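Local structure of Lysine/ornithine decarboxylase (Selenomonas ruminantium, 5GJP) at residues Phe47-Ala52 with His68-Ser73; Pro256-Cys261 with Gly350-Val355; Gly288-Phe293 with Gly320-Gly325. The protein decarboxylates both L-lysine and L-ornithine with similar efficiency, using pyridoxal 5'-phosphate as cofactor, and so yields cadaverine and putrescine. All blocks are in the same frame, centred on the assembly; numbering follows the deposited sequence.

Interaction 1 (Phe47-Ala52 with His68-Ser73). With PLP (pyridoxal-5'-phosphate), chain C.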
loop_
_atom_site.group_PDB
_atom_site.type_symbol
_atom_site.label_atom_id
_atom_site.label_comp_id
_atom_site.label_asym_id
_atom_site.label_seq_id
_atom_site.Cartn_x
_atom_site.Cartn_y
_atom_site.Cartn_z
ATOM N N PHE A 47 18.644 -4.251 -17.984
ATOM C CA PHE A 47 18.222 -3.108 -17.190
ATOM C C PHE A 47 17.378 -3.662 -16.049
ATOM O O PHE A 47 16.195 -3.936 -16.243
ATOM C CB PHE A 47 17.343 -2.168 -18.019
ATOM C CG PHE A 47 18.085 -1.272 -18.994
ATOM C CD1 PHE A 47 19.102 -0.427 -18.559
ATOM C CD2 PHE A 47 17.686 -1.207 -20.336
ATOM C CE1 PHE A 47 19.739 0.438 -19.429
ATOM C CE2 PHE A 47 18.312 -0.335 -21.216
ATOM C CZ PHE A 47 19.353 0.483 -20.752
ATOM N N TYR A 48 17.956 -3.847 -14.864
ATOM C CA TYR A 48 17.173 -4.359 -13.756
ATOM C C TYR A 48 16.052 -3.374 -13.466
ATOM O O TYR A 48 16.322 -2.238 -13.123
ATOM C CB TYR A 48 17.990 -4.586 -12.488
ATOM C CG TYR A 48 17.110 -4.993 -11.316
ATOM C CD1 TYR A 48 16.118 -5.975 -11.459
ATOM C CD2 TYR A 48 17.254 -4.384 -10.076
ATOM C CE1 TYR A 48 15.302 -6.317 -10.384
ATOM C CE2 TYR A 48 16.459 -4.729 -9.017
ATOM C CZ TYR A 48 15.476 -5.692 -9.169
ATOM O OH TYR A 48 14.672 -6.034 -8.082
ATOM N N ALA A 49 14.804 -3.826 -13.631
ATOM C CA ALA A 49 13.630 -3.027 -13.297
ATOM C C ALA A 49 13.476 -3.027 -11.776
ATOM O O ALA A 49 12.800 -3.849 -11.173
ATOM C CB ALA A 49 12.397 -3.551 -13.997
ATOM N N MET A 50 14.114 -2.062 -11.156
ATOM C CA MET A 50 14.280 -2.054 -9.730
ATOM C C MET A 50 12.985 -1.828 -8.986
ATOM O O MET A 50 12.933 -1.990 -7.798
ATOM C CB MET A 50 15.360 -1.077 -9.309
ATOM C CG MET A 50 15.161 0.333 -9.777
ATOM S SD MET A 50 16.462 1.357 -9.127
ATOM C CE MET A 50 16.012 1.461 -7.417
ATOM N N LYS A 51 11.931 -1.498 -9.701
ATOM C CA LYS A 51 10.654 -1.249 -9.075
ATOM C C LYS A 51 10.161 -2.498 -8.361
ATOM O O LYS A 51 9.453 -2.411 -7.391
ATOM C CB LYS A 51 9.640 -0.723 -10.080
ATOM C CG LYS A 51 8.921 -1.781 -10.873
ATOM C CD LYS A 51 9.076 -1.549 -12.358
ATOM C CE LYS A 51 8.752 -0.116 -12.726
ATOM N NZ LYS A 51 9.723 0.425 -13.708
ATOM N N ALA A 52 10.519 -3.658 -8.882
ATOM C CA ALA A 52 10.202 -4.926 -8.250
ATOM C C ALA A 52 10.826 -5.170 -6.880
ATOM O O ALA A 52 10.180 -5.677 -5.988
ATOM C CB ALA A 52 10.599 -6.052 -9.170
ATOM N N HIS A 68 22.658 -2.949 -15.712
ATOM C CA HIS A 68 22.197 -1.570 -15.728
ATOM C C HIS A 68 20.845 -1.542 -15.000
ATOM O O HIS A 68 20.357 -2.599 -14.550
ATOM C CB HIS A 68 22.128 -1.059 -17.161
ATOM C CG HIS A 68 23.476 -0.785 -17.758
ATOM N ND1 HIS A 68 24.541 -1.657 -17.651
ATOM C CD2 HIS A 68 23.938 0.280 -18.455
ATOM C CE1 HIS A 68 25.592 -1.141 -18.264
ATOM N NE2 HIS A 68 25.254 0.038 -18.750
ATOM N N PHE A 69 20.314 -0.344 -14.822
ATOM C CA PHE A 69 19.112 -0.142 -14.053
ATOM C C PHE A 69 18.061 0.659 -14.767
ATOM O O PHE A 69 18.339 1.690 -15.335
ATOM C CB PHE A 69 19.455 0.520 -12.740
ATOM C CG PHE A 69 20.361 -0.295 -11.908
ATOM C CD1 PHE A 69 21.718 -0.153 -12.017
ATOM C CD2 PHE A 69 19.855 -1.240 -11.055
ATOM C CE1 PHE A 69 22.558 -0.926 -11.268
ATOM C CE2 PHE A 69 20.690 -2.019 -10.304
ATOM C CZ PHE A 69 22.040 -1.861 -10.412
ATOM N N ASP A 70 16.838 0.172 -14.702
ATOM C CA ASP A 70 15.699 0.872 -15.230
ATOM C C ASP A 70 15.121 1.600 -14.043
ATOM O O ASP A 70 14.750 0.993 -13.067
ATOM C CB ASP A 70 14.719 -0.146 -15.819
ATOM C CG ASP A 70 13.273 0.335 -15.859
ATOM O OD1 ASP A 70 12.970 1.521 -15.669
ATOM O OD2 ASP A 70 12.404 -0.508 -16.119
ATOM N N VAL A 71 15.034 2.915 -14.140
ATOM C CA VAL A 71 14.541 3.712 -13.044
ATOM C C VAL A 71 13.261 4.389 -13.471
ATOM O O VAL A 71 13.118 4.776 -14.603
ATOM C CB VAL A 71 15.569 4.748 -12.568
ATOM C CG1 VAL A 71 16.898 4.085 -12.290
ATOM C CG2 VAL A 71 15.730 5.856 -13.580
ATOM N N ALA A 72 12.310 4.476 -12.562
ATOM C CA ALA A 72 11.004 5.056 -12.879
ATOM C C ALA A 72 10.637 6.350 -12.138
ATOM O O ALA A 72 9.567 6.850 -12.370
ATOM C CB ALA A 72 9.917 4.031 -12.642
ATOM N N SER A 73 11.505 6.866 -11.268
ATOM C CA SER A 73 11.267 8.112 -10.511
ATOM C C SER A 73 12.591 8.732 -10.001
ATOM O O SER A 73 13.651 8.131 -10.125
ATOM C CB SER A 73 10.359 7.846 -9.305
ATOM O OG SER A 73 11.004 6.967 -8.393
HETATM N N1 PLP C . 10.028 -2.782 -17.627
HETATM C C2 PLP C . 9.257 -1.693 -17.500
HETATM C C2A PLP C . 9.414 -0.520 -18.416
HETATM C C3 PLP C . 8.245 -1.637 -16.449
HETATM O O3 PLP C . 7.475 -0.544 -16.345
HETATM C C4 PLP C . 8.099 -2.796 -15.556
HETATM C C4A PLP C . 7.096 -2.813 -14.472
HETATM O O4A PLP C . 5.981 -3.237 -14.678
HETATM C C5 PLP C . 9.006 -3.935 -15.805
HETATM C C6 PLP C . 9.924 -3.846 -16.830
HETATM C C5A PLP C . 8.963 -5.168 -14.949
HETATM O O4P PLP C . 8.285 -6.250 -15.551
HETATM P P PLP C . 8.214 -7.643 -14.810
HETATM O O1P PLP C . 6.878 -8.213 -15.109
HETATM O O2P PLP C . 9.327 -8.389 -15.414
HETATM O O3P PLP C . 8.399 -7.307 -13.396
#
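Two backbone hydrogen bonds hold strand 44-49 parallel to strand 68-71, and both belong to Tyr48: its N donates to His68 O at 2.7 Å, and its O accepts from Asp70 N at 2.9 Å. Tyr48 thus straddles Phe69, and Phe47 CA adds a CH...O contact to the same His68 carbonyl.

The apolar contacts fall on two faces. On that of Phe47, Ala49 and Asp70, the Phe47 ring lies with CD1 3.4 Å from His68 CB, while Trp253 stacks on it. On the other, Tyr48 CB meets the Phe69 ring at CD2 (4.1 Å), and Leu59 of helix 56-65 packs on both residues. With its CG anti to the backbone N (chi1 174°), the Tyr48 side chain runs off from Phe69, and its OH hydrogen-bonds Asn53 O. Just after strand 44-49, the Met50 side chain lies alongside Val71, pointing the same way, SD to CG1 4.2 Å.

Polar groups gather at the C-terminal ends. Asp70 OD2 approaches Lys51 NZ in a long salt bridge of 3.7 Å and comes within 3.6 Å of the cofactor's pyridine N1. Ala49 CB touches C6 of the same ring. Bent at chi2, chi3 and chi4, the lysine chain passes C4A with its CD (3.2 Å) and turns NZ off toward Asp70 OD2 and PLP O3. Lys51 is by similarity the Schiff-base lysine, but here its amine stands apart from C4A and the cofactor is modelled as the free aldehyde.

Helix 56-65 links the strands in a beta-alpha-beta crossover of the TIM-type barrel, whose C-terminal strand ends hold the pyridoxal phosphate.

Interaction 2 (Pro256-Cys261 with Gly350-Val355). With PLP (pyridoxal-5'-phosphate), chain C; N2P (pentane-1,5-diamine), chain B.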
loop_
_atom_site.group_PDB
_atom_site.type_symbol
_atom_site.label_atom_id
_atom_site.label_comp_id
_atom_site.label_asym_id
_atom_site.label_seq_id
_atom_site.Cartn_x
_atom_site.Cartn_y
_atom_site.Cartn_z
ATOM N N PRO A 256 14.115 -7.191 -16.955
ATOM C CA PRO A 256 13.535 -8.088 -15.971
ATOM C C PRO A 256 13.287 -7.342 -14.676
ATOM O O PRO A 256 14.098 -6.534 -14.273
ATOM C CB PRO A 256 14.635 -9.112 -15.758
ATOM C CG PRO A 256 15.874 -8.375 -16.059
ATOM C CD PRO A 256 15.525 -7.498 -17.203
ATOM N N GLY A 257 12.181 -7.621 -14.020
ATOM C CA GLY A 257 11.998 -7.151 -12.676
ATOM C C GLY A 257 11.727 -8.301 -11.751
ATOM O O GLY A 257 12.533 -8.618 -10.898
ATOM N N ARG A 258 10.596 -8.950 -11.986
ATOM C CA ARG A 258 10.062 -10.003 -11.145
ATOM C C ARG A 258 10.999 -11.183 -11.100
ATOM O O ARG A 258 11.259 -11.741 -10.060
ATOM C CB ARG A 258 8.699 -10.424 -11.697
ATOM C CG ARG A 258 7.910 -11.408 -10.856
ATOM C CD ARG A 258 6.680 -11.915 -11.587
ATOM N NE ARG A 258 5.849 -10.831 -12.079
ATOM C CZ ARG A 258 4.895 -10.243 -11.379
ATOM N NH1 ARG A 258 4.639 -10.628 -10.152
ATOM N NH2 ARG A 258 4.210 -9.254 -11.904
ATOM N N TYR A 259 11.531 -11.526 -12.253
ATOM C CA TYR A 259 12.431 -12.661 -12.410
ATOM C C TYR A 259 13.669 -12.591 -11.559
ATOM O O TYR A 259 14.070 -13.609 -10.992
ATOM C CB TYR A 259 12.863 -12.769 -13.885
ATOM C CG TYR A 259 14.059 -13.642 -14.105
ATOM C CD1 TYR A 259 13.925 -15.022 -14.118
ATOM C CD2 TYR A 259 15.323 -13.091 -14.229
ATOM C CE1 TYR A 259 15.033 -15.832 -14.288
ATOM C CE2 TYR A 259 16.448 -13.886 -14.397
ATOM C CZ TYR A 259 16.310 -15.265 -14.436
ATOM O OH TYR A 259 17.412 -16.103 -14.598
ATOM N N MET A 260 14.278 -11.409 -11.474
ATOM C CA MET A 260 15.586 -11.250 -10.814
ATOM C C MET A 260 15.602 -11.659 -9.336
ATOM O O MET A 260 16.552 -12.332 -8.869
ATOM C CB MET A 260 16.117 -9.807 -10.946
ATOM C CG MET A 260 17.632 -9.726 -10.916
ATOM S SD MET A 260 18.383 -10.632 -12.305
ATOM C CE MET A 260 18.157 -9.362 -13.541
ATOM N N CYS A 261 14.578 -11.229 -8.609
ATOM C CA CYS A 261 14.568 -11.403 -7.158
ATOM C C CYS A 261 13.402 -12.191 -6.619
ATOM O O CYS A 261 13.447 -12.539 -5.454
ATOM C CB CYS A 261 14.629 -10.064 -6.412
ATOM S SG CYS A 261 15.919 -8.892 -6.887
ATOM N N GLY A 350 10.063 -12.278 -3.380
ATOM C CA GLY A 350 10.957 -11.134 -3.648
ATOM C C GLY A 350 10.499 -9.972 -4.533
ATOM O O GLY A 350 11.238 -9.022 -4.688
ATOM N N SER A 351 9.308 -10.031 -5.124
ATOM C CA SER A 351 8.926 -9.079 -6.170
ATOM C C SER A 351 7.540 -8.589 -5.935
ATOM O O SER A 351 6.618 -9.400 -5.711
ATOM C CB SER A 351 9.018 -9.717 -7.535
ATOM O OG SER A 351 10.368 -10.055 -7.823
ATOM N N TYR A 352 7.390 -7.262 -5.948
ATOM C CA TYR A 352 6.070 -6.614 -5.825
ATOM C C TYR A 352 5.415 -7.021 -4.521
ATOM O O TYR A 352 4.191 -7.187 -4.426
ATOM C CB TYR A 352 5.199 -6.917 -7.063
ATOM C CG TYR A 352 5.890 -6.492 -8.349
ATOM C CD1 TYR A 352 6.142 -5.148 -8.611
ATOM C CD2 TYR A 352 6.333 -7.405 -9.249
ATOM C CE1 TYR A 352 6.785 -4.724 -9.761
ATOM C CE2 TYR A 352 6.979 -7.008 -10.394
ATOM C CZ TYR A 352 7.199 -5.669 -10.648
ATOM O OH TYR A 352 7.834 -5.279 -11.814
ATOM N N THR A 353 6.246 -7.145 -3.501
ATOM C CA THR A 353 5.790 -7.514 -2.176
ATOM C C THR A 353 6.080 -6.372 -1.229
ATOM O O THR A 353 5.225 -5.521 -1.044
ATOM C CB THR A 353 6.467 -8.780 -1.711
ATOM O OG1 THR A 353 7.852 -8.702 -2.069
ATOM C CG2 THR A 353 5.808 -9.961 -2.385
ATOM N N SER A 354 7.291 -6.316 -0.691
ATOM C CA SER A 354 7.670 -5.259 0.267
ATOM C C SER A 354 7.611 -3.845 -0.346
ATOM O O SER A 354 7.349 -2.883 0.361
ATOM C CB SER A 354 9.056 -5.532 0.802
ATOM O OG SER A 354 9.932 -5.489 -0.302
ATOM N N VAL A 355 7.790 -3.729 -1.650
ATOM C CA VAL A 355 7.628 -2.448 -2.342
ATOM C C VAL A 355 6.258 -1.849 -2.307
ATOM O O VAL A 355 6.166 -0.637 -2.543
ATOM C CB VAL A 355 8.084 -2.477 -3.831
ATOM C CG1 VAL A 355 9.552 -2.801 -3.896
ATOM C CG2 VAL A 355 7.342 -3.475 -4.685
HETATM N N1 PLP C . 10.028 -2.782 -17.627
HETATM C C2 PLP C . 9.257 -1.693 -17.500
HETATM C C2A PLP C . 9.414 -0.520 -18.416
HETATM C C3 PLP C . 8.245 -1.637 -16.449
HETATM O O3 PLP C . 7.475 -0.544 -16.345
HETATM C C4 PLP C . 8.099 -2.796 -15.556
HETATM C C4A PLP C . 7.096 -2.813 -14.472
HETATM O O4A PLP C . 5.981 -3.237 -14.678
HETATM C C5 PLP C . 9.006 -3.935 -15.805
HETATM C C6 PLP C . 9.924 -3.846 -16.830
HETATM C C5A PLP C . 8.963 -5.168 -14.949
HETATM O O4P PLP C . 8.285 -6.250 -15.551
HETATM P P PLP C . 8.214 -7.643 -14.810
HETATM O O1P PLP C . 6.878 -8.213 -15.109
HETATM O O2P PLP C . 9.327 -8.389 -15.414
HETATM O O3P PLP C . 8.399 -7.307 -13.396
HETATM C C1 N2P B . 2.288 -4.198 -8.306
HETATM C C2 N2P B . 2.264 -5.350 -9.344
HETATM C C3 N2P B . 2.499 -4.961 -10.803
HETATM C C4 N2P B . 3.296 -5.982 -11.600
HETATM N NE2 N2P B . 2.384 -4.697 -6.889
HETATM C C5 N2P B . 4.223 -5.318 -12.623
HETATM N N1 N2P B . 3.626 -4.247 -13.476
#
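The contact forms part of the phosphate-binding site of the pyridoxal phosphate, with the side chains of Arg258 and Tyr352 crossing at about a right angle beside it. The Tyr352 hydroxyl donates to phosphate O3P at 2.6 Å, with the oxygen lying at the ring's edge. The same O3P takes the backbone N of Arg258 at 3.1 Å, and O2P is held more loosely by Gly257 N. At Gly257 a beta carbon would run into O3P, so the absence of a side chain is consistent with the phosphate lying this close.

These two amides stand at the start of 258-261, a single, weakly bonded helical turn that follows barrel strand 251-254, and the partial charges of their N-H groups may favour the phosphate. The loop 350-355 comes from the sheet beyond the barrel and is fastened to this turn by Ser351: its OG donates to Arg258 O at 2.9 Å, in the carbonyl plane and on a lone pair. Nearby, Gly350 CA makes a nearly straight CH...O contact with Cys261 O (3.4 Å, 167°), in a spot where a side chain would clash.

The Arg258 guanidinium receives Tyr352 CD2 over one face, 3.6 Å above its plane, with the two planes turned 44° apart. The chain is extended through CG and CD, then bends at chi3 (-53°); NH1 forms a salt bridge with Asp299 and NH2 a hydrogen bond with Ser182 OG. Bound cadaverine lies against both residues: its C4 sits over the centre of the Tyr352 ring, 3.9 Å above it, and is 3.4 Å from Arg258 NH2.

Interaction 3 (Gly288-Phe293 with Gly320-Gly325). With N2P (pentane-1,5-diamine), chain D.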
loop_
_atom_site.group_PDB
_atom_site.type_symbol
_atom_site.label_atom_id
_atom_site.label_comp_id
_atom_site.label_asym_id
_atom_site.label_seq_id
_atom_site.Cartn_x
_atom_site.Cartn_y
_atom_site.Cartn_z
ATOM N N GLY A 288 0.439 -9.132 6.722
ATOM C CA GLY A 288 -0.889 -8.996 6.164
ATOM C C GLY A 288 -0.995 -8.288 4.832
ATOM O O GLY A 288 -0.003 -7.987 4.198
ATOM N N ILE A 289 -2.223 -8.074 4.394
ATOM C CA ILE A 289 -2.496 -7.501 3.105
ATOM C C ILE A 289 -2.026 -6.043 2.971
ATOM O O ILE A 289 -1.984 -5.515 1.868
ATOM C CB ILE A 289 -4.024 -7.615 2.794
ATOM C CG1 ILE A 289 -4.281 -7.787 1.283
ATOM C CG2 ILE A 289 -4.828 -6.450 3.414
ATOM C CD1 ILE A 289 -5.463 -8.687 0.966
ATOM N N TYR A 290 -1.747 -5.407 4.093
ATOM C CA TYR A 290 -1.249 -4.057 4.079
ATOM C C TYR A 290 0.265 -4.048 4.115
ATOM O O TYR A 290 0.877 -3.016 4.037
ATOM C CB TYR A 290 -1.823 -3.266 5.231
ATOM C CG TYR A 290 -3.237 -2.813 5.028
ATOM C CD1 TYR A 290 -3.528 -1.744 4.215
ATOM C CD2 TYR A 290 -4.283 -3.445 5.671
ATOM C CE1 TYR A 290 -4.823 -1.321 4.046
ATOM C CE2 TYR A 290 -5.576 -3.029 5.507
ATOM C CZ TYR A 290 -5.839 -1.968 4.692
ATOM O OH TYR A 290 -7.133 -1.560 4.527
ATOM N N GLY A 291 0.871 -5.216 4.209
ATOM C CA GLY A 291 2.310 -5.306 4.166
ATOM C C GLY A 291 2.760 -6.059 2.940
ATOM O O GLY A 291 2.461 -5.674 1.831
ATOM N N CYS A 292 3.464 -7.154 3.151
ATOM C CA CYS A 292 3.951 -7.991 2.067
ATOM C C CYS A 292 2.902 -8.664 1.193
ATOM O O CYS A 292 3.112 -8.822 0.004
ATOM C CB CYS A 292 4.939 -9.009 2.590
ATOM S SG CYS A 292 6.533 -8.253 2.841
ATOM N N PHE A 293 1.804 -9.101 1.788
ATOM C CA PHE A 293 0.718 -9.704 1.031
ATOM C C PHE A 293 -0.102 -8.680 0.227
ATOM O O PHE A 293 -1.124 -9.047 -0.344
ATOM C CB PHE A 293 -0.213 -10.495 1.933
ATOM C CG PHE A 293 0.400 -11.737 2.488
ATOM C CD1 PHE A 293 0.436 -12.904 1.717
ATOM C CD2 PHE A 293 0.894 -11.766 3.784
ATOM C CE1 PHE A 293 0.980 -14.072 2.232
ATOM C CE2 PHE A 293 1.457 -12.921 4.305
ATOM C CZ PHE A 293 1.473 -14.081 3.534
ATOM N N GLY A 320 -4.597 -11.358 8.340
ATOM C CA GLY A 320 -3.477 -10.514 8.705
ATOM C C GLY A 320 -3.729 -9.876 10.040
ATOM O O GLY A 320 -4.796 -10.020 10.606
ATOM N N PRO A 321 -2.749 -9.118 10.534
ATOM C CA PRO A 321 -2.845 -8.576 11.878
ATOM C C PRO A 321 -3.717 -7.319 11.996
ATOM O O PRO A 321 -3.956 -6.867 13.109
ATOM C CB PRO A 321 -1.379 -8.224 12.190
ATOM C CG PRO A 321 -0.871 -7.766 10.858
ATOM C CD PRO A 321 -1.601 -8.560 9.805
ATOM N N SER A 322 -4.157 -6.739 10.886
ATOM C CA SER A 322 -4.905 -5.478 10.963
ATOM C C SER A 322 -6.383 -5.622 11.347
ATOM O O SER A 322 -6.953 -6.722 11.324
ATOM C CB SER A 322 -4.843 -4.741 9.640
ATOM O OG SER A 322 -5.899 -5.170 8.837
ATOM N N CYS A 323 -6.984 -4.461 11.605
ATOM C CA CYS A 323 -8.367 -4.293 12.068
ATOM C C CYS A 323 -9.365 -4.145 10.931
ATOM O O CYS A 323 -10.536 -3.921 11.141
ATOM C CB CYS A 323 -8.446 -3.039 12.926
ATOM S SG CYS A 323 -7.447 -3.161 14.430
ATOM N N ASP A 324 -8.893 -4.299 9.711
ATOM C CA ASP A 324 -9.707 -4.167 8.566
ATOM C C ASP A 324 -10.152 -5.555 8.112
ATOM O O ASP A 324 -9.348 -6.487 8.013
ATOM C CB ASP A 324 -8.855 -3.503 7.510
ATOM C CG ASP A 324 -9.650 -2.952 6.408
ATOM O OD1 ASP A 324 -10.778 -3.418 6.175
ATOM O OD2 ASP A 324 -9.120 -2.063 5.753
ATOM N N GLY A 325 -11.435 -5.663 7.787
ATOM C CA GLY A 325 -12.031 -6.909 7.329
ATOM C C GLY A 325 -11.572 -7.338 5.957
ATOM O O GLY A 325 -11.835 -8.463 5.544
HETATM C C1 N2P D . -8.413 0.694 4.539
HETATM C C2 N2P D . -9.938 0.960 4.622
HETATM C C3 N2P D . -10.690 0.275 5.765
HETATM C C4 N2P D . -11.812 1.111 6.361
HETATM N NE2 N2P D . -7.709 1.651 3.613
HETATM C C5 N2P D . -11.945 0.901 7.872
HETATM N N1 N2P D . -11.944 -0.512 8.358
#
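Gly288 and Gly320 meet backbone to backbone, their CA atoms 3.9 Å apart, and neither has room for a beta carbon: one on Gly288 would strike Pro321 CD, and one on Gly320 would strike Gly288 CA. Pro321 CD completes this close-fitting end at 3.7 Å from Gly288 CA.

At the other end the segments meet through one side chain, that of Tyr290, on which Phe360 and Tyr298 of the second subunit stack. Gly288 to Gly291 form a type I turn, which presents this ring with its edge toward Ser322 OG, 4.0 Å from CD2. Beyond it the Tyr290 hydroxyl donates to Asp324 OD2, but the modelled separation is implausibly short and both atoms crowd the bound cadaverine, so their exact places are doubtful.

Ser322 forms an ST turn, its OG accepting from Asp324 N at 3.2 Å while also bonding to Asp327. Losing that oxygen to an alanine here would probably leave the Asp324 N-H without its acceptor and cost Asp327 OD2 one partner, setting the turn free to shift. The turn carries Cys323, by similarity the proton donor shared between subunits; Cys323 itself touches a pyridoxal phosphate and packs on Ala72 of the second subunit. At Gly325 the loop emerges to solvent.

In the fold
Interaction 1 lies in the barrel; interaction 2 joins the barrel's 256-261 to a loop from the mixed-sheet part, centres 11 Å apart, and the two grip one cofactor from its ring and phosphate ends. Ala49 N probably bonds to Pro256 O, and Ala52 O to Tyr352 N. Interaction 1 comes first along the chain; the segments of interaction 3 fall between the two of interaction 2. Interaction 3 lies in loops that follow strands 282-285 and 314-319 of the mixed sheet, about 20 Å from interaction 2 and 27 Å from interaction 1 between centres, though Thr353 packs on Cys292. Because Cys323, by similarity a shared proton donor, touches a pyridoxal phosphate, each active site is probably built from both subunits.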